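Local coordinates for protein putative mandelate racemase (Salmonella typhimurium, PDB 2O56) that binds magnesium and belongs to the mandelate racemase branch of the enolase superfamily, probably acting as a hydro-lyase, although its substrate is not established, at residues A[29-32]-A[38-41]; A[63-68]-A[78-83]; A[276-281]-A[310-315]; A[301-306]-A[335-340]; A[364-369]-A[374-379]. All blocks are in the same frame, centred on the assembly; numbering follows the deposited sequence.

Contact 1. Residues A[29-32]-A[38-41]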
# COMPACT_ATOMS: atom_id res chain seq x y z
N VAL A 29 21.16 -32.31 25.00
CA VAL A 29 21.53 -31.35 26.01
C VAL A 29 22.93 -30.79 25.74
O VAL A 29 23.84 -31.51 25.32
CB VAL A 29 21.39 -31.97 27.43
CG1 VAL A 29 22.17 -31.19 28.46
CG2 VAL A 29 19.91 -32.06 27.82
N VAL A 30 23.08 -29.49 25.93
CA VAL A 30 24.40 -28.85 25.83
C VAL A 30 24.78 -28.51 27.26
O VAL A 30 24.00 -27.89 27.97
CB VAL A 30 24.33 -27.54 25.02
CG1 VAL A 30 25.68 -26.88 24.97
CG2 VAL A 30 23.82 -27.81 23.62
N LYS A 31 25.96 -28.96 27.68
CA LYS A 31 26.48 -28.70 29.01
C LYS A 31 27.79 -27.95 28.83
O LYS A 31 28.73 -28.47 28.25
CB LYS A 31 26.76 -30.03 29.73
CG LYS A 31 27.21 -29.86 31.18
CD LYS A 31 27.36 -31.23 31.84
CE LYS A 31 28.19 -31.16 33.11
NZ LYS A 31 29.62 -31.18 32.80
N ILE A 32 27.83 -26.73 29.32
CA ILE A 32 28.92 -25.84 29.03
C ILE A 32 29.73 -25.76 30.32
O ILE A 32 29.17 -25.55 31.42
CB ILE A 32 28.41 -24.45 28.65
CG1 ILE A 32 27.65 -24.52 27.32
CG2 ILE A 32 29.56 -23.47 28.51
CD1 ILE A 32 27.36 -23.17 26.71
N ILE A 38 31.75 -23.99 37.30
CA ILE A 38 30.32 -23.78 37.05
C ILE A 38 29.92 -24.32 35.68
O ILE A 38 30.45 -23.89 34.66
CB ILE A 38 29.94 -22.29 37.17
CG1 ILE A 38 30.16 -21.81 38.61
CG2 ILE A 38 28.49 -22.06 36.75
CD1 ILE A 38 30.30 -20.32 38.73
N SER A 39 28.97 -25.27 35.67
CA SER A 39 28.42 -25.86 34.44
C SER A 39 26.98 -25.41 34.17
O SER A 39 26.13 -25.48 35.05
CB SER A 39 28.47 -27.40 34.47
OG SER A 39 29.80 -27.90 34.43
N GLY A 40 26.73 -24.99 32.93
CA GLY A 40 25.38 -24.61 32.49
C GLY A 40 24.72 -25.69 31.67
O GLY A 40 25.38 -26.38 30.89
N PHE A 41 23.41 -25.85 31.83
CA PHE A 41 22.67 -26.85 31.06
C PHE A 41 21.61 -26.19 30.13
O PHE A 41 20.84 -25.33 30.54
CB PHE A 41 21.96 -27.84 32.00
CG PHE A 41 22.89 -28.81 32.71
CD1 PHE A 41 22.97 -30.14 32.32
CD2 PHE A 41 23.66 -28.39 33.80
CE1 PHE A 41 23.80 -31.04 32.98
CE2 PHE A 41 24.50 -29.28 34.47
CZ PHE A 41 24.56 -30.60 34.07

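Contact 2. Residues A[63-68]-A[78-83]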
# COMPACT_ATOMS: atom_id res chain seq x y z
N SER A 63 29.95 -24.95 19.34
CA SER A 63 30.78 -25.05 20.54
C SER A 63 32.24 -24.72 20.29
O SER A 63 32.86 -24.04 21.11
CB SER A 63 30.62 -26.41 21.19
OG SER A 63 29.27 -26.57 21.62
N ALA A 64 32.78 -25.16 19.15
CA ALA A 64 34.15 -24.83 18.75
C ALA A 64 34.45 -23.36 18.78
O ALA A 64 35.58 -22.97 19.07
CB ALA A 64 34.46 -25.40 17.37
N ILE A 65 33.46 -22.52 18.49
CA ILE A 65 33.73 -21.09 18.35
C ILE A 65 33.61 -20.29 19.65
O ILE A 65 34.04 -19.14 19.70
CB ILE A 65 32.96 -20.41 17.16
CG1 ILE A 65 31.50 -20.18 17.49
CG2 ILE A 65 33.10 -21.24 15.89
CD1 ILE A 65 30.86 -19.09 16.63
N ILE A 66 33.06 -20.92 20.69
CA ILE A 66 32.91 -20.27 21.98
C ILE A 66 33.89 -20.72 23.10
O ILE A 66 33.92 -20.13 24.18
CB ILE A 66 31.45 -20.38 22.48
CG1 ILE A 66 31.18 -21.79 23.01
CG2 ILE A 66 30.48 -19.96 21.36
CD1 ILE A 66 29.81 -21.99 23.55
N ILE A 67 34.67 -21.77 22.85
CA ILE A 67 35.68 -22.23 23.80
C ILE A 67 36.61 -21.05 24.04
O ILE A 67 37.01 -20.40 23.09
CB ILE A 67 36.51 -23.41 23.21
CG1 ILE A 67 35.59 -24.57 22.78
CG2 ILE A 67 37.55 -23.89 24.19
CD1 ILE A 67 34.79 -25.17 23.92
N GLY A 68 36.92 -20.75 25.30
CA GLY A 68 37.84 -19.65 25.61
C GLY A 68 37.12 -18.34 25.86
O GLY A 68 37.73 -17.41 26.35
N TRP A 78 25.75 -14.61 21.35
CA TRP A 78 24.59 -14.77 20.45
C TRP A 78 24.88 -14.13 19.08
O TRP A 78 24.71 -14.76 18.03
CB TRP A 78 23.32 -14.18 21.07
CG TRP A 78 22.07 -14.83 20.47
CD1 TRP A 78 21.41 -15.91 20.94
CD2 TRP A 78 21.41 -14.46 19.25
NE1 TRP A 78 20.34 -16.23 20.12
CE2 TRP A 78 20.31 -15.34 19.07
CE3 TRP A 78 21.62 -13.45 18.31
CZ2 TRP A 78 19.45 -15.27 17.97
CZ3 TRP A 78 20.74 -13.36 17.22
CH2 TRP A 78 19.67 -14.26 17.06
N GLU A 79 25.38 -12.90 19.09
CA GLU A 79 25.62 -12.18 17.86
C GLU A 79 26.81 -12.76 17.08
O GLU A 79 26.87 -12.67 15.87
CB GLU A 79 25.84 -10.69 18.16
CG GLU A 79 26.00 -9.80 16.92
CD GLU A 79 24.69 -9.28 16.34
OE1 GLU A 79 23.59 -9.72 16.77
OE2 GLU A 79 24.76 -8.41 15.45
N LYS A 80 27.77 -13.37 17.79
CA LYS A 80 28.82 -14.12 17.11
C LYS A 80 28.26 -15.34 16.41
O LYS A 80 28.65 -15.65 15.28
CB LYS A 80 29.91 -14.55 18.10
CG LYS A 80 31.18 -15.04 17.43
CD LYS A 80 32.16 -15.59 18.48
CE LYS A 80 33.30 -16.36 17.79
NZ LYS A 80 34.43 -16.67 18.71
N MET A 81 27.34 -16.05 17.07
CA MET A 81 26.71 -17.19 16.43
C MET A 81 25.88 -16.77 15.21
O MET A 81 25.84 -17.49 14.18
CB MET A 81 25.91 -18.01 17.44
CG MET A 81 26.79 -18.69 18.52
SD MET A 81 25.86 -19.94 19.41
CE MET A 81 24.75 -18.99 20.47
N LEU A 82 25.25 -15.60 15.30
CA LEU A 82 24.52 -15.04 14.16
C LEU A 82 25.46 -14.63 13.03
O LEU A 82 25.21 -14.97 11.88
CB LEU A 82 23.67 -13.84 14.58
CG LEU A 82 22.93 -13.07 13.47
CD1 LEU A 82 21.98 -13.97 12.72
CD2 LEU A 82 22.20 -11.84 14.02
N LYS A 83 26.53 -13.90 13.37
CA LYS A 83 27.28 -13.06 12.40
C LYS A 83 28.59 -13.66 11.89
O LYS A 83 29.07 -13.29 10.81
CB LYS A 83 27.60 -11.68 12.97
CG LYS A 83 26.39 -10.72 13.13
CD LYS A 83 25.74 -10.43 11.77
CE LYS A 83 24.55 -9.47 11.90
NZ LYS A 83 25.00 -8.14 12.37

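Contact 3. Residues A[276-281]-A[310-315]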
# COMPACT_ATOMS: atom_id res chain seq x y z
N TYR A 276 11.48 -18.43 13.86
CA TYR A 276 12.72 -18.29 14.63
C TYR A 276 13.23 -16.87 14.66
O TYR A 276 13.28 -16.20 13.62
CB TYR A 276 13.81 -19.23 14.07
CG TYR A 276 13.29 -20.57 13.66
CD1 TYR A 276 12.68 -21.42 14.60
CD2 TYR A 276 13.39 -21.00 12.35
CE1 TYR A 276 12.17 -22.65 14.25
CE2 TYR A 276 12.87 -22.25 11.98
CZ TYR A 276 12.27 -23.06 12.95
OH TYR A 276 11.79 -24.30 12.61
N TRP A 277 13.63 -16.43 15.85
CA TRP A 277 14.29 -15.13 16.10
C TRP A 277 13.34 -13.95 15.93
O TRP A 277 12.21 -14.10 15.44
CB TRP A 277 15.59 -14.94 15.31
CG TRP A 277 16.55 -16.11 15.32
CD1 TRP A 277 16.61 -17.13 16.22
CD2 TRP A 277 17.62 -16.33 14.39
NE1 TRP A 277 17.63 -17.99 15.89
CE2 TRP A 277 18.27 -17.51 14.78
CE3 TRP A 277 18.08 -15.64 13.26
CZ2 TRP A 277 19.36 -18.04 14.07
CZ3 TRP A 277 19.17 -16.16 12.56
CH2 TRP A 277 19.80 -17.35 12.98
N ARG A 278 13.76 -12.77 16.37
CA ARG A 278 13.00 -11.55 16.11
C ARG A 278 12.68 -11.42 14.61
O ARG A 278 11.58 -11.04 14.24
CB ARG A 278 13.85 -10.33 16.52
CG ARG A 278 13.92 -10.02 18.01
CD ARG A 278 15.12 -9.10 18.27
NE ARG A 278 16.40 -9.84 18.19
CZ ARG A 278 17.60 -9.27 18.28
NH1 ARG A 278 17.71 -7.97 18.45
NH2 ARG A 278 18.71 -10.01 18.20
N TRP A 279 13.67 -11.70 13.75
CA TRP A 279 13.49 -11.60 12.31
C TRP A 279 12.34 -12.49 11.78
O TRP A 279 11.58 -12.09 10.88
CB TRP A 279 14.81 -11.93 11.60
CG TRP A 279 15.89 -10.92 11.85
CD1 TRP A 279 16.23 -9.85 11.05
CD2 TRP A 279 16.82 -10.91 12.95
NE1 TRP A 279 17.32 -9.18 11.59
CE2 TRP A 279 17.69 -9.79 12.76
CE3 TRP A 279 17.02 -11.73 14.08
CZ2 TRP A 279 18.72 -9.47 13.66
CZ3 TRP A 279 18.03 -11.39 14.98
CH2 TRP A 279 18.88 -10.28 14.75
N GLY A 280 12.19 -13.68 12.35
CA GLY A 280 11.17 -14.62 11.88
C GLY A 280 9.78 -14.17 12.28
O GLY A 280 8.81 -14.39 11.56
N TYR A 281 9.69 -13.56 13.46
CA TYR A 281 8.41 -13.02 13.91
C TYR A 281 8.01 -11.72 13.23
O TYR A 281 6.81 -11.48 13.02
CB TYR A 281 8.34 -12.91 15.44
CG TYR A 281 8.21 -14.26 16.04
CD1 TYR A 281 6.95 -14.80 16.32
CD2 TYR A 281 9.35 -15.05 16.30
CE1 TYR A 281 6.82 -16.05 16.85
CE2 TYR A 281 9.23 -16.32 16.83
CZ TYR A 281 7.95 -16.80 17.11
OH TYR A 281 7.78 -18.07 17.64
N CYS A 310 9.38 -11.77 22.83
CA CYS A 310 8.21 -11.46 23.66
C CYS A 310 8.02 -9.97 23.84
O CYS A 310 6.88 -9.49 23.83
CB CYS A 310 8.29 -12.14 25.03
SG CYS A 310 8.37 -13.91 24.94
N ASP A 311 9.13 -9.24 23.99
CA ASP A 311 9.12 -7.78 24.18
C ASP A 311 8.66 -7.02 22.94
O ASP A 311 7.90 -6.04 23.04
CB ASP A 311 10.53 -7.29 24.53
CG ASP A 311 11.04 -7.87 25.83
OD1 ASP A 311 10.21 -8.35 26.64
OD2 ASP A 311 12.28 -7.85 26.04
N MET A 312 9.16 -7.44 21.79
CA MET A 312 8.74 -6.88 20.50
C MET A 312 7.27 -7.18 20.22
O MET A 312 6.51 -6.34 19.75
CB MET A 312 9.58 -7.48 19.39
CG MET A 312 9.39 -6.79 18.06
SD MET A 312 10.62 -7.28 16.85
CE MET A 312 10.24 -9.03 16.68
N ALA A 313 6.86 -8.40 20.52
CA ALA A 313 5.46 -8.78 20.27
C ALA A 313 4.44 -7.97 21.10
O ALA A 313 3.29 -7.80 20.69
CB ALA A 313 5.30 -10.23 20.48
N HIS A 314 4.86 -7.49 22.27
CA HIS A 314 4.02 -6.71 23.18
C HIS A 314 3.56 -5.39 22.55
O HIS A 314 2.43 -4.96 22.78
CB HIS A 314 4.76 -6.50 24.51
CG HIS A 314 3.90 -5.98 25.64
ND1 HIS A 314 2.68 -6.53 25.98
CD2 HIS A 314 4.13 -4.99 26.54
CE1 HIS A 314 2.19 -5.89 27.03
NE2 HIS A 314 3.04 -4.95 27.39
N VAL A 315 4.41 -4.80 21.71
CA VAL A 315 4.04 -3.61 20.91
C VAL A 315 2.80 -3.81 20.03
O VAL A 315 2.09 -2.86 19.70
CB VAL A 315 5.24 -3.16 20.06
CG1 VAL A 315 4.96 -1.83 19.33
CG2 VAL A 315 6.46 -3.05 20.97

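Contact 4. Residues A[301-306]-A[335-340]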
# COMPACT_ATOMS: atom_id res chain seq x y z
N GLY A 301 15.60 -19.65 19.55
CA GLY A 301 16.74 -18.73 19.68
C GLY A 301 17.37 -18.69 21.06
O GLY A 301 18.41 -18.05 21.24
N GLY A 302 16.76 -19.37 22.02
CA GLY A 302 17.29 -19.40 23.40
C GLY A 302 16.70 -18.31 24.24
O GLY A 302 15.79 -17.59 23.80
N ILE A 303 17.19 -18.15 25.45
CA ILE A 303 16.64 -17.16 26.37
C ILE A 303 16.89 -15.72 25.90
O ILE A 303 16.02 -14.84 26.01
CB ILE A 303 17.20 -17.36 27.78
CG1 ILE A 303 16.68 -18.69 28.36
CG2 ILE A 303 16.84 -16.23 28.66
CD1 ILE A 303 17.57 -19.25 29.46
N THR A 304 18.09 -15.48 25.38
CA THR A 304 18.46 -14.13 24.95
C THR A 304 17.48 -13.61 23.89
O THR A 304 16.98 -12.48 23.99
CB THR A 304 19.89 -14.08 24.44
OG1 THR A 304 20.76 -14.62 25.45
CG2 THR A 304 20.32 -12.64 24.15
N GLU A 305 17.21 -14.45 22.89
CA GLU A 305 16.40 -14.05 21.75
C GLU A 305 14.90 -14.16 22.05
O GLU A 305 14.12 -13.30 21.64
CB GLU A 305 16.76 -14.88 20.51
CG GLU A 305 16.09 -14.37 19.25
CD GLU A 305 16.70 -13.11 18.68
OE1 GLU A 305 17.70 -12.58 19.24
OE2 GLU A 305 16.17 -12.61 17.67
N VAL A 306 14.49 -15.21 22.75
CA VAL A 306 13.05 -15.33 23.02
C VAL A 306 12.50 -14.20 23.92
O VAL A 306 11.40 -13.70 23.70
CB VAL A 306 12.63 -16.77 23.45
CG1 VAL A 306 11.18 -16.81 23.94
CG2 VAL A 306 12.80 -17.73 22.25
N LEU A 335 9.05 -21.98 32.24
CA LEU A 335 8.47 -21.42 33.47
C LEU A 335 9.08 -20.09 33.91
O LEU A 335 8.36 -19.21 34.36
CB LEU A 335 8.51 -22.44 34.61
CG LEU A 335 7.72 -23.72 34.34
CD1 LEU A 335 7.91 -24.69 35.49
CD2 LEU A 335 6.24 -23.43 34.08
N HIS A 336 10.41 -19.97 33.79
CA HIS A 336 11.11 -18.73 34.06
C HIS A 336 10.71 -17.58 33.14
O HIS A 336 10.48 -16.45 33.58
CB HIS A 336 12.62 -18.96 33.98
CG HIS A 336 13.18 -19.74 35.13
ND1 HIS A 336 13.35 -19.21 36.39
CD2 HIS A 336 13.61 -21.03 35.21
CE1 HIS A 336 13.84 -20.12 37.20
NE2 HIS A 336 14.01 -21.24 36.51
N MET A 337 10.65 -17.85 31.84
CA MET A 337 10.27 -16.81 30.88
C MET A 337 8.84 -16.40 31.16
O MET A 337 8.53 -15.22 31.24
CB MET A 337 10.38 -17.36 29.45
CG MET A 337 10.22 -16.29 28.31
SD MET A 337 11.58 -15.12 28.19
CE MET A 337 12.89 -16.17 27.57
N GLU A 338 7.97 -17.38 31.32
CA GLU A 338 6.55 -17.11 31.48
C GLU A 338 6.23 -16.40 32.80
O GLU A 338 5.18 -15.79 32.95
CB GLU A 338 5.76 -18.41 31.34
CG GLU A 338 5.84 -18.99 29.93
CD GLU A 338 5.28 -20.40 29.81
OE1 GLU A 338 5.43 -21.18 30.77
OE2 GLU A 338 4.72 -20.72 28.74
N THR A 339 7.16 -16.47 33.76
CA THR A 339 7.02 -15.81 35.05
C THR A 339 7.32 -14.34 34.94
O THR A 339 6.63 -13.52 35.56
CB THR A 339 7.94 -16.46 36.13
OG1 THR A 339 7.55 -17.81 36.33
CG2 THR A 339 7.85 -15.74 37.46
N ALA A 340 8.35 -14.01 34.15
CA ALA A 340 8.85 -12.65 34.05
C ALA A 340 8.08 -11.75 33.08
O ALA A 340 7.88 -10.56 33.34
CB ALA A 340 10.32 -12.68 33.65

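Contact 5. Residues A[364-369]-A[374-379]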
# COMPACT_ATOMS: atom_id res chain seq x y z
N TYR A 364 15.74 -32.55 39.37
CA TYR A 364 14.64 -31.98 40.16
C TYR A 364 13.31 -32.22 39.47
O TYR A 364 13.22 -32.21 38.24
CB TYR A 364 14.86 -30.48 40.38
CG TYR A 364 16.21 -30.15 40.98
CD1 TYR A 364 16.46 -30.35 42.34
CD2 TYR A 364 17.23 -29.64 40.19
CE1 TYR A 364 17.70 -30.05 42.89
CE2 TYR A 364 18.48 -29.34 40.73
CZ TYR A 364 18.70 -29.55 42.08
OH TYR A 364 19.93 -29.24 42.62
N ASN A 365 12.27 -32.46 40.26
CA ASN A 365 10.96 -32.76 39.68
C ASN A 365 9.99 -31.62 39.95
O ASN A 365 9.52 -31.45 41.07
CB ASN A 365 10.40 -34.10 40.18
CG ASN A 365 9.38 -34.71 39.21
OD1 ASN A 365 9.13 -34.19 38.12
ND2 ASN A 365 8.77 -35.82 39.62
N TYR A 366 9.73 -30.83 38.92
CA TYR A 366 8.72 -29.78 39.01
C TYR A 366 7.45 -30.28 38.34
O TYR A 366 7.43 -30.59 37.15
CB TYR A 366 9.22 -28.49 38.36
CG TYR A 366 10.55 -28.03 38.92
CD1 TYR A 366 10.64 -27.48 40.20
CD2 TYR A 366 11.71 -28.14 38.16
CE1 TYR A 366 11.85 -27.08 40.71
CE2 TYR A 366 12.93 -27.73 38.67
CZ TYR A 366 13.00 -27.20 39.94
OH TYR A 366 14.21 -26.78 40.44
N LEU A 367 6.39 -30.38 39.13
CA LEU A 367 5.15 -30.92 38.61
C LEU A 367 4.06 -29.89 38.77
O LEU A 367 4.06 -29.14 39.75
CB LEU A 367 4.79 -32.23 39.33
CG LEU A 367 5.73 -33.42 39.10
CD1 LEU A 367 5.39 -34.57 40.04
CD2 LEU A 367 5.73 -33.90 37.64
N PRO A 368 3.12 -29.83 37.81
CA PRO A 368 2.02 -28.90 37.99
C PRO A 368 1.05 -29.46 39.02
O PRO A 368 1.02 -30.68 39.20
CB PRO A 368 1.37 -28.84 36.61
CG PRO A 368 1.71 -30.14 35.98
CD PRO A 368 3.01 -30.59 36.55
N LYS A 369 0.30 -28.59 39.69
CA LYS A 369 -0.70 -28.98 40.68
C LYS A 369 -1.96 -28.18 40.41
O LYS A 369 -1.92 -26.94 40.45
CB LYS A 369 -0.21 -28.66 42.10
CG LYS A 369 0.96 -29.52 42.59
CD LYS A 369 0.51 -30.89 43.05
CE LYS A 369 1.70 -31.73 43.48
NZ LYS A 369 2.37 -32.43 42.35
N GLU A 374 4.46 -23.71 39.44
CA GLU A 374 5.24 -22.64 40.03
C GLU A 374 6.67 -22.70 39.52
O GLU A 374 7.15 -23.75 39.13
CB GLU A 374 5.22 -22.69 41.57
CG GLU A 374 3.81 -22.49 42.17
CD GLU A 374 3.81 -22.59 43.69
OE1 GLU A 374 4.36 -23.58 44.22
OE2 GLU A 374 3.27 -21.68 44.35
N VAL A 375 7.31 -21.54 39.50
CA VAL A 375 8.65 -21.37 38.94
C VAL A 375 9.73 -21.98 39.88
O VAL A 375 9.60 -21.89 41.10
CB VAL A 375 8.88 -19.86 38.65
CG1 VAL A 375 9.09 -19.05 39.92
CG2 VAL A 375 9.96 -19.64 37.62
N PRO A 376 10.80 -22.60 39.31
CA PRO A 376 11.95 -23.00 40.11
C PRO A 376 12.61 -21.82 40.82
O PRO A 376 12.57 -20.69 40.33
CB PRO A 376 12.91 -23.59 39.07
CG PRO A 376 12.03 -24.04 37.95
CD PRO A 376 10.97 -22.99 37.89
N GLU A 377 13.22 -22.10 41.97
CA GLU A 377 13.80 -21.04 42.79
C GLU A 377 15.31 -21.13 42.97
O GLU A 377 15.94 -20.19 43.48
CB GLU A 377 13.08 -20.96 44.14
CG GLU A 377 11.59 -20.58 44.06
CD GLU A 377 11.34 -19.12 43.68
OE1 GLU A 377 12.31 -18.33 43.62
OE2 GLU A 377 10.15 -18.76 43.44
N LEU A 378 15.89 -22.26 42.56
CA LEU A 378 17.34 -22.48 42.69
C LEU A 378 18.09 -21.55 41.73
O LEU A 378 17.48 -21.03 40.80
CB LEU A 378 17.67 -23.94 42.35
CG LEU A 378 17.00 -25.00 43.23
CD1 LEU A 378 17.15 -26.38 42.61
CD2 LEU A 378 17.62 -24.98 44.62
N PRO A 379 19.40 -21.33 41.95
CA PRO A 379 20.21 -20.58 40.97
C PRO A 379 20.12 -21.09 39.52
O PRO A 379 20.02 -22.30 39.27
CB PRO A 379 21.64 -20.72 41.50
CG PRO A 379 21.47 -20.90 42.99
CD PRO A 379 20.21 -21.73 43.13
O HOH W 1 13.88 -24.76 42.24
O HOH W 2 4.60 -26.70 40.12

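Contact 1. Residues A[29-32]-A[38-41]
Ile32 and Gly40 form the hydrogen-bonded pair of an antiparallel beta hairpin, and Lys31 and Phe41 the adjacent non-hydrogen-bonded pair. Two backbone bonds close the ring between the first two residues: Ile32 N donates to Gly40 O at 2.9 Å, and Gly40 N returns a bond of equal length to Ile32 O. Weaker CA-H...O contacts accompany them along the strand pair; the shortest brings Ser39 CA to 3.1 Å from Ile32 O, so that this oxygen is approached by both an N-H and a C-H of the partner strand.

The apolar part of the contact is a CH-pi arrangement. Lys31 CG lies over one face of the Phe41 ring, 4.1 Å from its centroid and displaced toward the rim, while Lys31 CD comes within 3.6 Å of Phe41 CZ. With CG anti to the backbone N (chi1 -176°), the lysine chain runs alongside the ring, both side chains pointing the same way. Val29 CG1 approaches Phe41 CD1 obliquely, at 4.1 Å.

At the polar end, Lys31 NZ and Ser39 OG both hydrogen-bond to Asn33 OD1 in the hairpin.

Strand 28-34 is flanked by strand 6-13 on its other edge. Helix 93-114 packs on the sheet face that carries Ile32, and Met390 of helix 387-392 touches both Lys31 and Phe41.

Contact 2. Residues A[63-68]-A[78-83]
Lys80 and Ile65 run antiparallel, flank to flank, the lysine reaching from helix 74-83 to the C-terminal part of helix 52-66. CG of Lys80 stands on the far side of CB from its own backbone N and the chain beyond stays extended, which carries the ammonium group across to the main chain of Ile65. There NZ donates a 2.7 Å hydrogen bond to Ile65 O, with a C=O...N angle of 154° and the donor tilted 17° from the carbonyl plane. A positive charge near a carbonyl at the C-terminal part of a helix probably also gains from the helix dipole.

The methylenes of Lys80 are used as well. Ile65 CD1 rests against them, 3.8 Å from Lys80 CE and 4.1 Å from Lys80 CG. The isoleucine brings CD1 there through a chi1 of 77°, which sets CG1 between its backbone N and carbonyl carbon. One side chain thus supplies both the polar and the apolar part of the contact.

Ile65 also touches Thr85, and packs on Val50 of a second subunit. Beneath the helix pair, Ile66 and Met81 turn to helix 93-114, which both helices therefore share as a neighbour, while Ile66 also meets strand 6-13.

Contact 3. Residues A[276-281]-A[310-315]
Two helices of the C-terminal barrel domain, 277-286 and 302-314, meet here through the methyl group of Met312 and the first turn of the former helix. Met312 CE lies 3.4 Å from Arg278 O and 3.8 Å from Arg278 CB, resting on main chain and side-chain base together. The methionine reaches across extended through its first two torsions and then bends at chi3 (63°), which turns the methyl group in toward the arginine. The two side chains cross at about a right angle. Tyr281 CB lies at the margin of the contact, 4.5 Å from Met312 CE.

The far end of Arg278 leads away from Met312 and has other work. It turns to Glu305 and to the subunit interface, where its NH1 donates to the main-chain O of Asp311 of a neighbouring subunit, so the residue that Met312 packs against also takes part in subunit assembly. Tyr281 OH makes a weak hydrogen bond to Gly272 O, next to the metal ligand Glu273 in sequence.

Consecutive helices around parallel strands, with a strand between them (292-293), are typical of the beta/alpha barrel of the enolase superfamily; here a methionine methyl of one outer helix packs on the main chain and aliphatic base of its neighbour.

Contact 4. Residues A[301-306]-A[335-340]
Met337 supplies the methyl group that joins helix 328-340 to helix 302-314, and the first shell gathers round its CE. Ile303 O is nearest, at 3.7 Å; Ile303 CG2 and Val306 CG1 each lie 4.1 Å from Met337 CE. Ile303 and Val306 are about one helical turn apart, so the methyl group is set against a single side of that helix. Ile303 lies alongside the methionine, pointing the other way, whereas Val306 crosses it at a slant.

Torsions account for this placement. CG of Met337 is anti to the backbone N (chi1 -171°), which sends the chain outward, and bends at chi2 and chi3 (69° and 70°) fold its end onto the opposing helix. From the other side, CG1 of Val306 and CG2 of Ile303 are the branches offered to Met337 CE.

Farther out, Val306 N bonds to Gly302 O within the helical run that sets Ile303 and Val306 on one side. Ile303 also packs on Leu118 and on Ile104 and Trp107 of helix 93-114, joining the barrel to the N-terminal domain. Next to Met337 in sequence, His336 is fixed by bonds from both ring nitrogens, ND1 with Tyr119 N and NE2 with Ile381 O.

Chemically the contact is van der Waals packing of a thioether methyl on branched aliphatic groups and on a backbone carbonyl, all in buried residues. With no polar bond between the two segments to set direction, the fit across them probably rests largely on the shape of Met337.

Contact 5. Residues A[364-369]-A[374-379]
Two irregular stretches on either side of the short strand 372-373, in the C-terminal part of the barrel domain, lie against each other here through aromatic rings and aliphatic groups, with Tyr366 packing on Pro376 and Tyr364 on Leu378.

Both principal contacts are CH-pi interactions over ring faces. Leu378 CD1 sits above the centre of the Tyr364 ring, 3.6 Å from its centroid and 14° off the normal, the leucine and tyrosine coming from opposite directions. Pro376 CG occupies the same kind of place over the Tyr366 ring, at 3.9 Å from the centroid. Leu378 CD1 is shared, since it also lies 3.7 Å from Tyr366 OH. The two tyrosines have nearly the same chi1, about -54°, with CG anti to the carbonyl carbon, and this turns both rings toward 374-379.

Polar links between the segments run through water. One water donates to Tyr366 OH and accepts from Glu377 N, while the tyrosine hydroxyl is also hydrogen-bonded to Gly382 O; the ring of Tyr366 is thus held at its tip as well as over its face.

Pro376 packs further on Leu335 and His336 of helix 328-340, which places the pair against the barrel. Nearer the strand, a second water bridges the backbones, donating to Leu367 O and accepting from Glu374 N at 3.1 Å.

Contacts 1 and 2 belong to the N-terminal domain, with centres 15 Å apart, and meet where Ile32 CD1 packs on Ile66 CD1 at 4.2 Å. The tryptophan of contact 2, Trp78, bridges to the barrel: its NE1 probably hydrogen-bonds to Gly301 O of contact 4, and its ring packs on Trp277 and Trp279 of contact 3. Contacts 3 and 4 share helix 302-314 and are tied by the 2.8 Å salt bridge from Arg278 NE to Glu305 OE2. Contact 5 leans on contact 4 where Val375 CG2 lies 3.3 Å from Thr339 OG1. Toward the metal ligand Glu273, the side chains of Tyr281 (contact 3) and Val306 (contact 4) lie about 7 and 10 Å from its side chain; Tyr281 is about 11 Å from the magnesium ion.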